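Local coordinates for protein vestitone reductase (Medicago sativa, PDB 2P4H) that catalyses the stereospecific NADPH-dependent reduction of (3R)-vestitone to the isoflavanol (3R,4R)-4'-methoxyisoflavan-2',4,7-triol, the penultimate step of medicarpin phytoalexin biosynthesis in alfalfa, at residues Ser125-Ser130 / Trp158-Ser163; Ser142-Val147 / Ala167-Leu172; Thr10-Ser15 / Pro188-Arg193; Ile78-Ser83 / Leu105-Ala110; Thr220-Val225 / Glu257-Leu262. All coordinates share one frame; numbering follows the deposited sequence.

Interaction 1. Residues Ser125-Ser130 / Trp158-Ser163; sequences SGSAVS and WNYAVS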
# COMPACT_ATOMS: atom_id res chain seq x y z
N SER A 125 2.85 -1.67 -5.81
CA SER A 125 3.31 -2.77 -4.97
C SER A 125 4.70 -3.28 -5.32
O SER A 125 5.17 -3.11 -6.44
CB SER A 125 2.29 -3.91 -5.12
OG SER A 125 2.83 -5.17 -4.79
N GLY A 126 5.35 -3.92 -4.34
CA GLY A 126 6.66 -4.49 -4.58
C GLY A 126 6.58 -5.58 -5.65
O GLY A 126 7.58 -5.92 -6.28
N SER A 127 5.38 -6.12 -5.85
CA SER A 127 5.20 -7.16 -6.86
C SER A 127 5.38 -6.58 -8.27
O SER A 127 5.60 -7.32 -9.22
CB SER A 127 3.81 -7.78 -6.75
OG SER A 127 2.80 -6.82 -7.00
N ALA A 128 5.30 -5.26 -8.39
CA ALA A 128 5.47 -4.61 -9.69
C ALA A 128 6.95 -4.42 -10.05
O ALA A 128 7.26 -3.98 -11.17
CB ALA A 128 4.76 -3.25 -9.69
N VAL A 129 7.84 -4.74 -9.12
CA VAL A 129 9.28 -4.60 -9.38
C VAL A 129 10.12 -5.84 -9.05
O VAL A 129 11.20 -6.01 -9.61
CB VAL A 129 9.90 -3.41 -8.57
CG1 VAL A 129 9.19 -2.11 -8.92
CG2 VAL A 129 9.83 -3.69 -7.07
N SER A 130 9.61 -6.68 -8.16
CA SER A 130 10.35 -7.86 -7.70
C SER A 130 10.49 -9.08 -8.60
O SER A 130 11.33 -9.94 -8.33
CB SER A 130 9.79 -8.29 -6.34
OG SER A 130 9.86 -7.23 -5.40
N TRP A 158 1.92 -14.82 -9.26
CA TRP A 158 2.13 -14.17 -10.55
C TRP A 158 0.94 -13.37 -11.07
O TRP A 158 1.13 -12.33 -11.70
CB TRP A 158 2.56 -15.19 -11.61
CG TRP A 158 1.50 -16.15 -12.04
CD1 TRP A 158 1.18 -17.33 -11.44
CD2 TRP A 158 0.65 -16.03 -13.18
NE1 TRP A 158 0.17 -17.96 -12.14
CE2 TRP A 158 -0.17 -17.18 -13.21
CE3 TRP A 158 0.50 -15.06 -14.18
CZ2 TRP A 158 -1.14 -17.39 -14.21
CZ3 TRP A 158 -0.46 -15.27 -15.17
CH2 TRP A 158 -1.27 -16.42 -15.18
N ASN A 159 -0.28 -13.84 -10.82
CA ASN A 159 -1.47 -13.13 -11.29
C ASN A 159 -1.52 -11.72 -10.71
O ASN A 159 -1.71 -10.74 -11.44
CB ASN A 159 -2.74 -13.88 -10.89
CG ASN A 159 -3.01 -15.09 -11.78
OD1 ASN A 159 -3.33 -14.94 -12.96
ND2 ASN A 159 -2.87 -16.28 -11.21
N TYR A 160 -1.34 -11.62 -9.40
CA TYR A 160 -1.36 -10.33 -8.72
C TYR A 160 -0.22 -9.45 -9.23
O TYR A 160 -0.40 -8.25 -9.45
CB TYR A 160 -1.25 -10.54 -7.21
CG TYR A 160 -1.15 -9.27 -6.39
CD1 TYR A 160 0.09 -8.77 -5.99
CD2 TYR A 160 -2.29 -8.57 -6.02
CE1 TYR A 160 0.18 -7.61 -5.22
CE2 TYR A 160 -2.21 -7.40 -5.26
CZ TYR A 160 -0.97 -6.93 -4.86
OH TYR A 160 -0.88 -5.78 -4.10
N ALA A 161 0.95 -10.04 -9.42
CA ALA A 161 2.10 -9.29 -9.90
C ALA A 161 1.86 -8.71 -11.29
O ALA A 161 2.20 -7.57 -11.56
CB ALA A 161 3.35 -10.18 -9.90
N VAL A 162 1.26 -9.51 -12.17
CA VAL A 162 0.98 -9.03 -13.52
C VAL A 162 0.02 -7.84 -13.44
O VAL A 162 0.24 -6.81 -14.08
CB VAL A 162 0.33 -10.13 -14.39
CG1 VAL A 162 -0.16 -9.53 -15.71
CG2 VAL A 162 1.34 -11.23 -14.67
N SER A 163 -1.02 -8.00 -12.63
CA SER A 163 -2.02 -6.95 -12.45
C SER A 163 -1.39 -5.63 -11.99
O SER A 163 -1.62 -4.58 -12.59
CB SER A 163 -3.07 -7.39 -11.42
OG SER A 163 -4.09 -6.42 -11.27
O HOH W 1 1.42 -5.52 -2.50
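S125 and S127 meet Y160 and A161 in a loop-to-helix contact of the Rossmann-type domain, where strand 119-125 runs out into a turn and faces the first turns of helix 158-177. S125, Y160 and the nearby K164 are spaced as in the Ser-Tyr-Lys set of short-chain dehydrogenases/reductases, so this is probably part of the active site; by similarity, Y160 binds NADP(+). The two backbones come close, with CA of S127 only 4.8 Å from CA of A161. At this spacing CB of A161 lies 3.7 Å from S127 O, which also accepts a hydrogen bond from S145 OG. CG of Y160 is anti to the backbone N (chi1 176°), which swings the ring along the pair of serines. S125 OG sits at the ring edge, 3.6 Å from CE1 of Y160, while S127 OG approaches that same CE1 obliquely at 3.3 Å. The hydroxyls are themselves hydrogen-bonded, S125 OG to S127 OG at 2.8 Å, which ties the turn together beside the ring. S125 OG does not bond Y160 OH directly; one water bridges them, 2.7 Å from S125 OG and 2.8 Å from Y160 OH.

Interaction 2. Residues Ser142-Val147 / Ala167-Leu172; sequences SDWSDV and AEKAVL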
# COMPACT_ATOMS: atom_id res chain seq x y z
N SER A 142 13.85 2.26 -11.24
CA SER A 142 14.07 1.94 -12.65
C SER A 142 13.75 0.47 -12.93
O SER A 142 13.68 0.05 -14.08
CB SER A 142 15.52 2.22 -13.06
OG SER A 142 16.41 1.28 -12.47
N ASP A 143 13.56 -0.31 -11.87
CA ASP A 143 13.27 -1.73 -12.01
C ASP A 143 11.79 -2.05 -12.16
O ASP A 143 10.94 -1.43 -11.52
CB ASP A 143 13.84 -2.49 -10.81
CG ASP A 143 15.35 -2.46 -10.78
OD1 ASP A 143 15.97 -3.00 -11.72
OD2 ASP A 143 15.92 -1.89 -9.83
N TRP A 144 11.50 -3.02 -13.01
CA TRP A 144 10.14 -3.46 -13.29
C TRP A 144 10.05 -4.97 -13.40
O TRP A 144 10.97 -5.62 -13.89
CB TRP A 144 9.63 -2.90 -14.62
CG TRP A 144 9.22 -1.47 -14.60
CD1 TRP A 144 9.95 -0.40 -15.02
CD2 TRP A 144 7.96 -0.95 -14.18
NE1 TRP A 144 9.22 0.75 -14.90
CE2 TRP A 144 7.99 0.44 -14.38
CE3 TRP A 144 6.79 -1.53 -13.66
CZ2 TRP A 144 6.90 1.27 -14.08
CZ3 TRP A 144 5.71 -0.71 -13.36
CH2 TRP A 144 5.78 0.68 -13.57
N SER A 145 8.92 -5.53 -12.97
CA SER A 145 8.70 -6.96 -13.10
C SER A 145 8.50 -7.24 -14.58
O SER A 145 8.06 -6.37 -15.34
CB SER A 145 7.46 -7.39 -12.31
OG SER A 145 7.72 -7.40 -10.92
N ASP A 146 8.83 -8.46 -15.00
CA ASP A 146 8.71 -8.90 -16.39
C ASP A 146 7.39 -9.65 -16.55
O ASP A 146 7.26 -10.79 -16.10
CB ASP A 146 9.88 -9.82 -16.73
CG ASP A 146 9.96 -10.15 -18.21
OD1 ASP A 146 8.91 -10.41 -18.83
OD2 ASP A 146 11.09 -10.17 -18.74
N VAL A 147 6.41 -9.02 -17.18
CA VAL A 147 5.10 -9.63 -17.37
C VAL A 147 5.14 -10.92 -18.20
O VAL A 147 4.43 -11.88 -17.90
CB VAL A 147 4.11 -8.63 -18.02
CG1 VAL A 147 2.79 -9.33 -18.34
CG2 VAL A 147 3.86 -7.47 -17.07
N ALA A 167 -1.00 -2.26 -14.28
CA ALA A 167 -1.74 -1.12 -13.77
C ALA A 167 -0.85 0.10 -13.55
O ALA A 167 -1.19 1.20 -13.97
CB ALA A 167 -2.46 -1.48 -12.48
N GLU A 168 0.28 -0.10 -12.88
CA GLU A 168 1.16 1.03 -12.62
C GLU A 168 1.70 1.63 -13.91
O GLU A 168 1.78 2.86 -14.05
CB GLU A 168 2.33 0.65 -11.71
CG GLU A 168 2.98 1.89 -11.09
CD GLU A 168 4.31 1.63 -10.41
OE1 GLU A 168 4.59 0.47 -10.05
OE2 GLU A 168 5.06 2.61 -10.21
N LYS A 169 2.07 0.78 -14.86
CA LYS A 169 2.58 1.27 -16.13
C LYS A 169 1.51 2.10 -16.84
O LYS A 169 1.81 3.15 -17.40
CB LYS A 169 3.02 0.11 -17.03
CG LYS A 169 4.30 -0.56 -16.57
CD LYS A 169 4.81 -1.54 -17.62
CE LYS A 169 6.17 -2.10 -17.24
NZ LYS A 169 6.72 -2.97 -18.32
N ALA A 170 0.27 1.63 -16.80
CA ALA A 170 -0.82 2.34 -17.46
C ALA A 170 -1.04 3.71 -16.83
O ALA A 170 -1.25 4.70 -17.53
CB ALA A 170 -2.10 1.51 -17.39
N VAL A 171 -0.98 3.76 -15.50
CA VAL A 171 -1.17 5.02 -14.78
C VAL A 171 -0.08 6.03 -15.13
O VAL A 171 -0.37 7.20 -15.41
CB VAL A 171 -1.18 4.76 -13.25
CG1 VAL A 171 -1.06 6.08 -12.49
CG2 VAL A 171 -2.47 4.05 -12.86
N LEU A 172 1.18 5.60 -15.11
CA LEU A 172 2.28 6.50 -15.42
C LEU A 172 2.18 7.02 -16.85
O LEU A 172 2.37 8.21 -17.10
CB LEU A 172 3.61 5.78 -15.21
CG LEU A 172 3.95 5.45 -13.75
CD1 LEU A 172 5.05 4.41 -13.70
CD2 LEU A 172 4.37 6.73 -13.02
O HOH W 2 8.68 -4.95 -17.52
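The indole of W144 is held against helix 158-177 by three side chains that reach it from different directions. K169 lies over one face: its CG is 3.7 Å from the centroid of the six-membered ring and 22° off the normal, a CH-pi contact, and further along the extended chain CE stands 3.7 Å from CD2 of W144. The ammonium lifts away from the face; NZ of K169 is 5.0 Å from the centroid of the five-membered ring of W144, at most a weak cation-pi attraction. L172 comes at the rim instead, its CD1 in the ring plane and 3.7 Å from CZ2 of W144. E168 approaches obliquely, CD to CH2 of W144 at 3.6 Å, with carboxylate and ring planes turned 46° apart. Replacing W144 by a serine is likely to leave the aliphatic part of K169 without its flat support and to uncover one side of E168.

In the next shell, a water donates to S145 O (2.7 Å) and accepts from NZ of K169 (2.9 Å), holding the lysine tip above that face. The carboxylate of E168 is gripped by S124, T184 and the guanidinium of R246, and R246 also makes a cation-pi contact with W144 and bonds D143 O. Beyond W144 the loop is pinned by backbone bonds of S145 with A128 and of D146 with F131, and D146 then N-caps helix 147-153. The whole is a loop laid along the flank of a helix packed on the Rossmann-type sheet, the helix whose earlier turns carry Y160.

Interaction 3. Residues Thr10-Ser15 / Pro188-Arg193; sequences TGFLGS and PFIVGR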
# COMPACT_ATOMS: atom_id res chain seq x y z
N THR A 10 -12.75 1.31 2.60
CA THR A 10 -12.91 0.33 3.67
C THR A 10 -11.75 -0.67 3.72
O THR A 10 -11.74 -1.57 4.56
CB THR A 10 -14.24 -0.45 3.54
OG1 THR A 10 -14.31 -1.08 2.26
CG2 THR A 10 -15.42 0.49 3.72
N GLY A 11 -10.79 -0.52 2.82
CA GLY A 11 -9.65 -1.41 2.82
C GLY A 11 -8.67 -1.02 3.92
O GLY A 11 -8.79 0.06 4.50
N PHE A 12 -7.71 -1.89 4.21
CA PHE A 12 -6.71 -1.62 5.23
C PHE A 12 -5.99 -0.29 5.01
O PHE A 12 -6.02 0.59 5.88
CB PHE A 12 -5.71 -2.79 5.26
CG PHE A 12 -4.43 -2.51 6.00
CD1 PHE A 12 -4.43 -1.87 7.24
CD2 PHE A 12 -3.21 -2.94 5.48
CE1 PHE A 12 -3.23 -1.66 7.94
CE2 PHE A 12 -2.02 -2.74 6.17
CZ PHE A 12 -2.03 -2.11 7.40
N LEU A 13 -5.37 -0.12 3.85
CA LEU A 13 -4.65 1.12 3.59
C LEU A 13 -5.58 2.32 3.43
O LEU A 13 -5.34 3.38 4.02
CB LEU A 13 -3.78 0.98 2.33
CG LEU A 13 -2.94 2.22 2.02
CD1 LEU A 13 -2.01 2.53 3.19
CD2 LEU A 13 -2.14 1.99 0.75
N GLY A 14 -6.63 2.16 2.64
CA GLY A 14 -7.56 3.25 2.43
C GLY A 14 -8.16 3.80 3.71
O GLY A 14 -8.22 5.01 3.90
N SER A 15 -8.62 2.91 4.59
CA SER A 15 -9.22 3.37 5.83
C SER A 15 -8.20 4.06 6.73
O SER A 15 -8.54 5.04 7.41
CB SER A 15 -9.91 2.21 6.57
OG SER A 15 -9.01 1.18 6.92
N PRO A 188 5.83 -2.13 -0.05
CA PRO A 188 6.23 -3.48 0.36
C PRO A 188 5.15 -4.00 1.32
O PRO A 188 3.98 -3.65 1.18
CB PRO A 188 7.56 -3.23 1.06
CG PRO A 188 7.27 -1.95 1.80
CD PRO A 188 6.50 -1.11 0.79
N PHE A 189 5.53 -4.84 2.28
CA PHE A 189 4.55 -5.32 3.25
C PHE A 189 4.20 -4.12 4.14
O PHE A 189 5.07 -3.56 4.80
CB PHE A 189 5.14 -6.43 4.12
CG PHE A 189 5.16 -7.78 3.46
CD1 PHE A 189 4.11 -8.67 3.65
CD2 PHE A 189 6.22 -8.17 2.65
CE1 PHE A 189 4.12 -9.93 3.05
CE2 PHE A 189 6.25 -9.42 2.04
CZ PHE A 189 5.19 -10.30 2.24
N ILE A 190 2.93 -3.73 4.14
CA ILE A 190 2.45 -2.60 4.95
C ILE A 190 1.98 -3.15 6.29
O ILE A 190 1.09 -4.01 6.34
CB ILE A 190 1.30 -1.88 4.23
CG1 ILE A 190 1.76 -1.44 2.84
CG2 ILE A 190 0.84 -0.68 5.05
CD1 ILE A 190 0.63 -0.95 1.97
N VAL A 191 2.56 -2.65 7.38
CA VAL A 191 2.26 -3.15 8.71
C VAL A 191 2.08 -2.06 9.77
O VAL A 191 2.74 -1.02 9.71
CB VAL A 191 3.41 -4.10 9.17
CG1 VAL A 191 3.14 -4.66 10.56
CG2 VAL A 191 3.57 -5.23 8.15
N GLY A 192 1.18 -2.30 10.72
CA GLY A 192 0.94 -1.35 11.80
C GLY A 192 -0.42 -1.59 12.41
O GLY A 192 -0.93 -2.71 12.36
N ARG A 193 -1.00 -0.57 13.03
CA ARG A 193 -2.33 -0.72 13.59
C ARG A 193 -3.28 -0.65 12.40
O ARG A 193 -2.88 -0.25 11.31
CB ARG A 193 -2.67 0.42 14.56
CG ARG A 193 -1.85 0.47 15.83
CD ARG A 193 -2.44 1.52 16.78
NE ARG A 193 -3.82 1.20 17.12
CZ ARG A 193 -4.19 0.35 18.07
NH1 ARG A 193 -3.28 -0.29 18.79
NH2 ARG A 193 -5.48 0.11 18.27
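F12 buries the largest area in this contact, 82 Å², with I190 next at 71 Å² and L13 at 30 Å²; together they join the first turn of helix 12-23 to strand 189-191. With chi1 at 165° the ring of F12 turns away from its own backbone N and extends from the helix start to the strand. There it meets backbone oxygens at its edge, not over a face: CE2 lies 3.4 Å from I190 O and CE1 3.7 Å from R193 O, both close to the ring plane. The side chain of I190 crosses the ring obliquely, its CG2 branch 3.7 Å from CE2 of F12. The other branch runs toward L13, CD1 of I190 ending 4.2 Å from CD2 of L13, and V227 of helix 227-239 touches all three residues.

F12 and L13 belong to the glycine-rich GxGxxG turn predicted to bind NADP(+). G11 is the N-cap of helix 12-23, and G11 O takes S15 OG at 2.7 Å and S15 N from the opposite face of its plane, securing the first turn behind F12.

I190 O has a proper donor in S202 OG, whereas R193 O is buried here and has no hydrogen-bonding partner in the model. The weakly positive C-H edge of F12 therefore probably gives these carbonyls some electrostatic compensation, within a contact that is otherwise apolar.

Interaction 4. Residues Ile78-Ser83 / Leu105-Ala110; sequences IFHTAS and LGILKA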
# COMPACT_ATOMS: atom_id res chain seq x y z
N ILE A 78 -6.17 13.19 -5.09
CA ILE A 78 -6.84 11.91 -5.29
C ILE A 78 -5.83 10.83 -4.91
O ILE A 78 -4.73 10.78 -5.46
CB ILE A 78 -7.26 11.68 -6.76
CG1 ILE A 78 -8.33 12.70 -7.17
CG2 ILE A 78 -7.81 10.26 -6.93
CD1 ILE A 78 -8.65 12.67 -8.66
N PHE A 79 -6.21 9.98 -3.96
CA PHE A 79 -5.37 8.87 -3.53
C PHE A 79 -6.08 7.61 -3.99
O PHE A 79 -7.08 7.19 -3.39
CB PHE A 79 -5.21 8.84 -2.00
CG PHE A 79 -4.52 10.05 -1.42
CD1 PHE A 79 -3.85 10.97 -2.23
CD2 PHE A 79 -4.51 10.25 -0.04
CE1 PHE A 79 -3.19 12.07 -1.67
CE2 PHE A 79 -3.85 11.35 0.53
CZ PHE A 79 -3.19 12.25 -0.29
N HIS A 80 -5.59 7.02 -5.07
CA HIS A 80 -6.19 5.82 -5.63
C HIS A 80 -5.54 4.57 -5.05
O HIS A 80 -4.48 4.14 -5.51
CB HIS A 80 -6.06 5.84 -7.15
CG HIS A 80 -6.90 4.80 -7.83
ND1 HIS A 80 -6.71 4.41 -9.14
CD2 HIS A 80 -7.96 4.09 -7.38
CE1 HIS A 80 -7.61 3.50 -9.46
NE2 HIS A 80 -8.38 3.28 -8.41
N THR A 81 -6.18 3.99 -4.03
CA THR A 81 -5.66 2.80 -3.35
C THR A 81 -6.42 1.52 -3.70
O THR A 81 -6.01 0.43 -3.30
CB THR A 81 -5.73 2.96 -1.81
OG1 THR A 81 -7.05 2.62 -1.36
CG2 THR A 81 -5.42 4.39 -1.40
N ALA A 82 -7.51 1.66 -4.44
CA ALA A 82 -8.34 0.52 -4.81
C ALA A 82 -7.99 -0.15 -6.14
O ALA A 82 -7.43 0.47 -7.04
CB ALA A 82 -9.80 0.94 -4.83
N SER A 83 -8.32 -1.43 -6.23
CA SER A 83 -8.10 -2.24 -7.42
C SER A 83 -9.32 -3.13 -7.64
O SER A 83 -10.04 -3.45 -6.69
CB SER A 83 -6.85 -3.11 -7.27
OG SER A 83 -5.67 -2.37 -7.58
N LEU A 105 -7.13 3.10 -14.32
CA LEU A 105 -7.35 4.37 -15.02
C LEU A 105 -8.68 5.08 -14.85
O LEU A 105 -8.76 6.28 -15.13
CB LEU A 105 -7.10 4.19 -16.52
CG LEU A 105 -5.71 3.72 -16.95
CD1 LEU A 105 -5.66 3.62 -18.47
CD2 LEU A 105 -4.65 4.68 -16.45
N GLY A 106 -9.71 4.37 -14.41
CA GLY A 106 -11.03 4.99 -14.26
C GLY A 106 -11.06 6.36 -13.62
O GLY A 106 -11.45 7.36 -14.25
N ILE A 107 -10.65 6.44 -12.37
CA ILE A 107 -10.66 7.71 -11.67
C ILE A 107 -9.59 8.68 -12.19
O ILE A 107 -9.74 9.89 -12.08
CB ILE A 107 -10.53 7.49 -10.14
CG1 ILE A 107 -10.72 8.82 -9.40
CG2 ILE A 107 -9.20 6.82 -9.81
CD1 ILE A 107 -10.86 8.67 -7.90
N LEU A 108 -8.53 8.14 -12.79
CA LEU A 108 -7.49 9.01 -13.35
C LEU A 108 -8.06 9.72 -14.59
O LEU A 108 -7.80 10.91 -14.82
CB LEU A 108 -6.25 8.19 -13.72
CG LEU A 108 -5.06 8.95 -14.32
CD1 LEU A 108 -4.57 10.02 -13.36
CD2 LEU A 108 -3.94 7.96 -14.62
N LYS A 109 -8.83 9.00 -15.40
CA LYS A 109 -9.44 9.60 -16.58
C LYS A 109 -10.40 10.70 -16.15
O LYS A 109 -10.50 11.75 -16.80
CB LYS A 109 -10.19 8.54 -17.39
CG LYS A 109 -9.29 7.56 -18.13
CD LYS A 109 -10.10 6.44 -18.76
CE LYS A 109 -9.22 5.47 -19.52
NZ LYS A 109 -10.00 4.34 -20.08
N ALA A 110 -11.10 10.47 -15.05
CA ALA A 110 -12.05 11.46 -14.53
C ALA A 110 -11.33 12.74 -14.11
O ALA A 110 -11.91 13.83 -14.14
CB ALA A 110 -12.81 10.88 -13.34
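I107, on helix 95-111, packs over I78 and H80 of strand 77-80 in this Rossmann-type alpha/beta domain. The strand, the helix and the neighbouring parallel strand 119-125 form a beta-alpha-beta crossover, and the contact lies on its inner, buried face. CB of I107 is a branch point that makes no close approach to the strand; its two arms do the touching. A chi1 of -173° carries CG1 to the far side of CB from the backbone N, and that directs this arm along the strand to I78. CG1 itself is a loose neighbour, 4.1 Å from CG2 of I78, and the terminal CD1 closes to 3.6 Å from the same methyl.

The second arm, CG2, goes to the imidazole of H80. It sits 3.5 Å from the ring centroid and 10° off the ring normal, almost exactly above the centre, so the contact is CH-pi over the face. With a glycine at H80, CG2 of I107 would probably lose the ring it rests on and a gap would open beside it.

Neighbouring elements complete the packing: C5 and T7 of strand 3-7 and F68 of a loop touch I107, while the ring of H80 meets that of Y122 with planes at about 60°. The helix is kinked at this point, the N of I107 and L108 lacking bonds to the preceding turn. Regular bonding resumes with K109 N, which donates to L105 O at 2.7 Å.

Interaction 5. Residues Thr220-Val225 / Glu257-Leu262; sequences TRFHMV and EEMSQL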
# COMPACT_ATOMS: atom_id res chain seq x y z
N THR A 220 11.26 -15.23 3.63
CA THR A 220 12.28 -15.27 4.67
C THR A 220 13.08 -13.96 4.80
O THR A 220 13.98 -13.86 5.63
CB THR A 220 13.22 -16.46 4.47
OG1 THR A 220 13.66 -16.51 3.11
CG2 THR A 220 12.49 -17.76 4.82
N ARG A 221 12.77 -12.99 3.96
CA ARG A 221 13.36 -11.65 4.06
C ARG A 221 12.26 -10.75 3.53
O ARG A 221 11.87 -10.83 2.37
CB ARG A 221 14.64 -11.48 3.24
CG ARG A 221 15.29 -10.12 3.53
CD ARG A 221 16.67 -9.99 2.91
NE ARG A 221 16.61 -10.04 1.46
CZ ARG A 221 17.62 -10.40 0.68
NH1 ARG A 221 18.78 -10.75 1.22
NH2 ARG A 221 17.47 -10.42 -0.64
N PHE A 222 11.78 -9.88 4.42
CA PHE A 222 10.66 -8.99 4.12
C PHE A 222 10.99 -7.53 3.89
O PHE A 222 11.68 -6.92 4.71
CB PHE A 222 9.67 -8.99 5.31
CG PHE A 222 9.11 -10.34 5.68
CD1 PHE A 222 7.79 -10.64 5.41
CD2 PHE A 222 9.89 -11.28 6.36
CE1 PHE A 222 7.23 -11.86 5.82
CE2 PHE A 222 9.33 -12.50 6.77
CZ PHE A 222 8.00 -12.78 6.49
N HIS A 223 10.51 -6.95 2.78
CA HIS A 223 10.66 -5.51 2.62
C HIS A 223 9.39 -5.02 3.33
O HIS A 223 8.30 -5.59 3.14
CB HIS A 223 10.76 -5.04 1.15
CG HIS A 223 9.99 -5.84 0.14
ND1 HIS A 223 10.53 -6.21 -1.07
CD2 HIS A 223 8.69 -6.22 0.10
CE1 HIS A 223 9.61 -6.78 -1.82
NE2 HIS A 223 8.48 -6.80 -1.13
N MET A 224 9.52 -4.00 4.18
CA MET A 224 8.39 -3.53 4.98
C MET A 224 8.33 -2.02 5.18
O MET A 224 9.31 -1.31 4.96
CB MET A 224 8.46 -4.19 6.37
CG MET A 224 8.76 -5.69 6.35
SD MET A 224 8.89 -6.42 8.01
CE MET A 224 7.15 -6.52 8.43
N VAL A 225 7.16 -1.54 5.62
CA VAL A 225 6.94 -0.13 5.91
C VAL A 225 5.80 -0.01 6.92
O VAL A 225 4.90 -0.86 6.96
CB VAL A 225 6.57 0.68 4.63
CG1 VAL A 225 5.21 0.23 4.09
CG2 VAL A 225 6.56 2.17 4.94
N GLU A 257 15.50 -14.06 10.39
CA GLU A 257 16.37 -14.32 11.53
C GLU A 257 16.45 -13.10 12.44
O GLU A 257 16.44 -13.22 13.67
CB GLU A 257 17.77 -14.71 11.06
CG GLU A 257 17.85 -16.01 10.26
CD GLU A 257 17.54 -15.84 8.78
OE1 GLU A 257 17.59 -16.86 8.05
OE2 GLU A 257 17.24 -14.71 8.33
N GLU A 258 16.53 -11.91 11.84
CA GLU A 258 16.58 -10.69 12.63
C GLU A 258 15.21 -10.44 13.24
O GLU A 258 15.08 -9.92 14.35
CB GLU A 258 17.02 -9.51 11.75
CG GLU A 258 18.44 -9.68 11.23
CD GLU A 258 18.94 -8.50 10.44
OE1 GLU A 258 20.04 -8.61 9.84
OE2 GLU A 258 18.26 -7.45 10.41
N MET A 259 14.17 -10.84 12.51
CA MET A 259 12.80 -10.72 12.98
C MET A 259 12.67 -11.55 14.27
O MET A 259 12.11 -11.09 15.27
CB MET A 259 11.87 -11.26 11.88
CG MET A 259 10.40 -11.24 12.18
SD MET A 259 9.50 -11.99 10.80
CE MET A 259 8.94 -10.56 9.90
N SER A 260 13.21 -12.77 14.24
CA SER A 260 13.17 -13.65 15.40
C SER A 260 13.87 -13.03 16.61
O SER A 260 13.36 -13.08 17.73
CB SER A 260 13.82 -14.99 15.07
OG SER A 260 13.98 -15.77 16.24
N GLN A 261 15.05 -12.46 16.39
CA GLN A 261 15.78 -11.86 17.50
C GLN A 261 15.01 -10.69 18.11
O GLN A 261 14.93 -10.57 19.33
CB GLN A 261 17.17 -11.41 17.05
CG GLN A 261 18.05 -12.58 16.63
CD GLN A 261 19.48 -12.18 16.35
OE1 GLN A 261 19.74 -11.15 15.73
NE2 GLN A 261 20.42 -13.00 16.80
N LEU A 262 14.44 -9.84 17.27
CA LEU A 262 13.69 -8.69 17.76
C LEU A 262 12.46 -9.12 18.55
O LEU A 262 12.26 -8.70 19.69
CB LEU A 262 13.27 -7.79 16.59
CG LEU A 262 12.46 -6.52 16.88
CD1 LEU A 262 12.45 -5.65 15.63
CD2 LEU A 262 11.04 -6.85 17.31
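T220 and E257 are the backbone neighbours of this contact, their CA atoms 8.0 Å apart, where the chain turns a corner at T220 and R221 within strand 219-226, beside helix 256-266. F222 bonds through its backbone to V254 of the antiparallel strand 252-255, and T220 to I256, where that strand passes into the helix. With the backbones this far apart, side chains must span the gap, and one pair does most of it: F222 from the strand and M259 from the helix, both buried and crossing at about a right angle.

M259 runs extended as far as its sulfur, then bends (chi3 -100°), and this turn lays the terminal methyl on the ring. CE stands 3.6 Å above the ring plane of F222, offset toward the rim, 3.7 Å from both CD2 and CE2 of F222. Measured to the centroid the CH-pi distance is 4.0 Å, 23° off the normal. The sulfur approaches obliquely, SD of M259 being 4.8 Å from the centroid of F222, 40° off the normal: a Met-aromatic contact in which the methyl leads. F222 also makes an edge-to-face contact with F189, and V254 and F309 pack on M259.

Nearer the corner, E257 only comes alongside: OE2 is 4.3 Å from T220 O, and its carboxylate pairs with R285 instead. The contact thus rests on dispersion and the polarisable thioether against a ring, away from the annotated cofactor sites, with the charge kept at its margin.

Overall arrangement
Interactions 1 and 2 share helix 158-177 and touch directly, S127 O to S145 OG at 2.7 Å and A128 O to S145 N at 2.9 Å, so the W144 loop braces the turn beside Y160. Interaction 3, about 17 Å from interaction 1 between centres, brings the predicted glycine-rich NADP(+) site across from it; the side chains of I190 and Y160 are about 8 Å apart. Interaction 4 touches interaction 3, T81 OG1 being 3.9 Å from G14 CA, and interaction 2 through L105 and L108 against A170 and V171. Strand pairing joins interactions 3 and 5, V191 N to V225 O at 3.0 Å, and interaction 5 is the far end, about 32 Å from interaction 4 between centres.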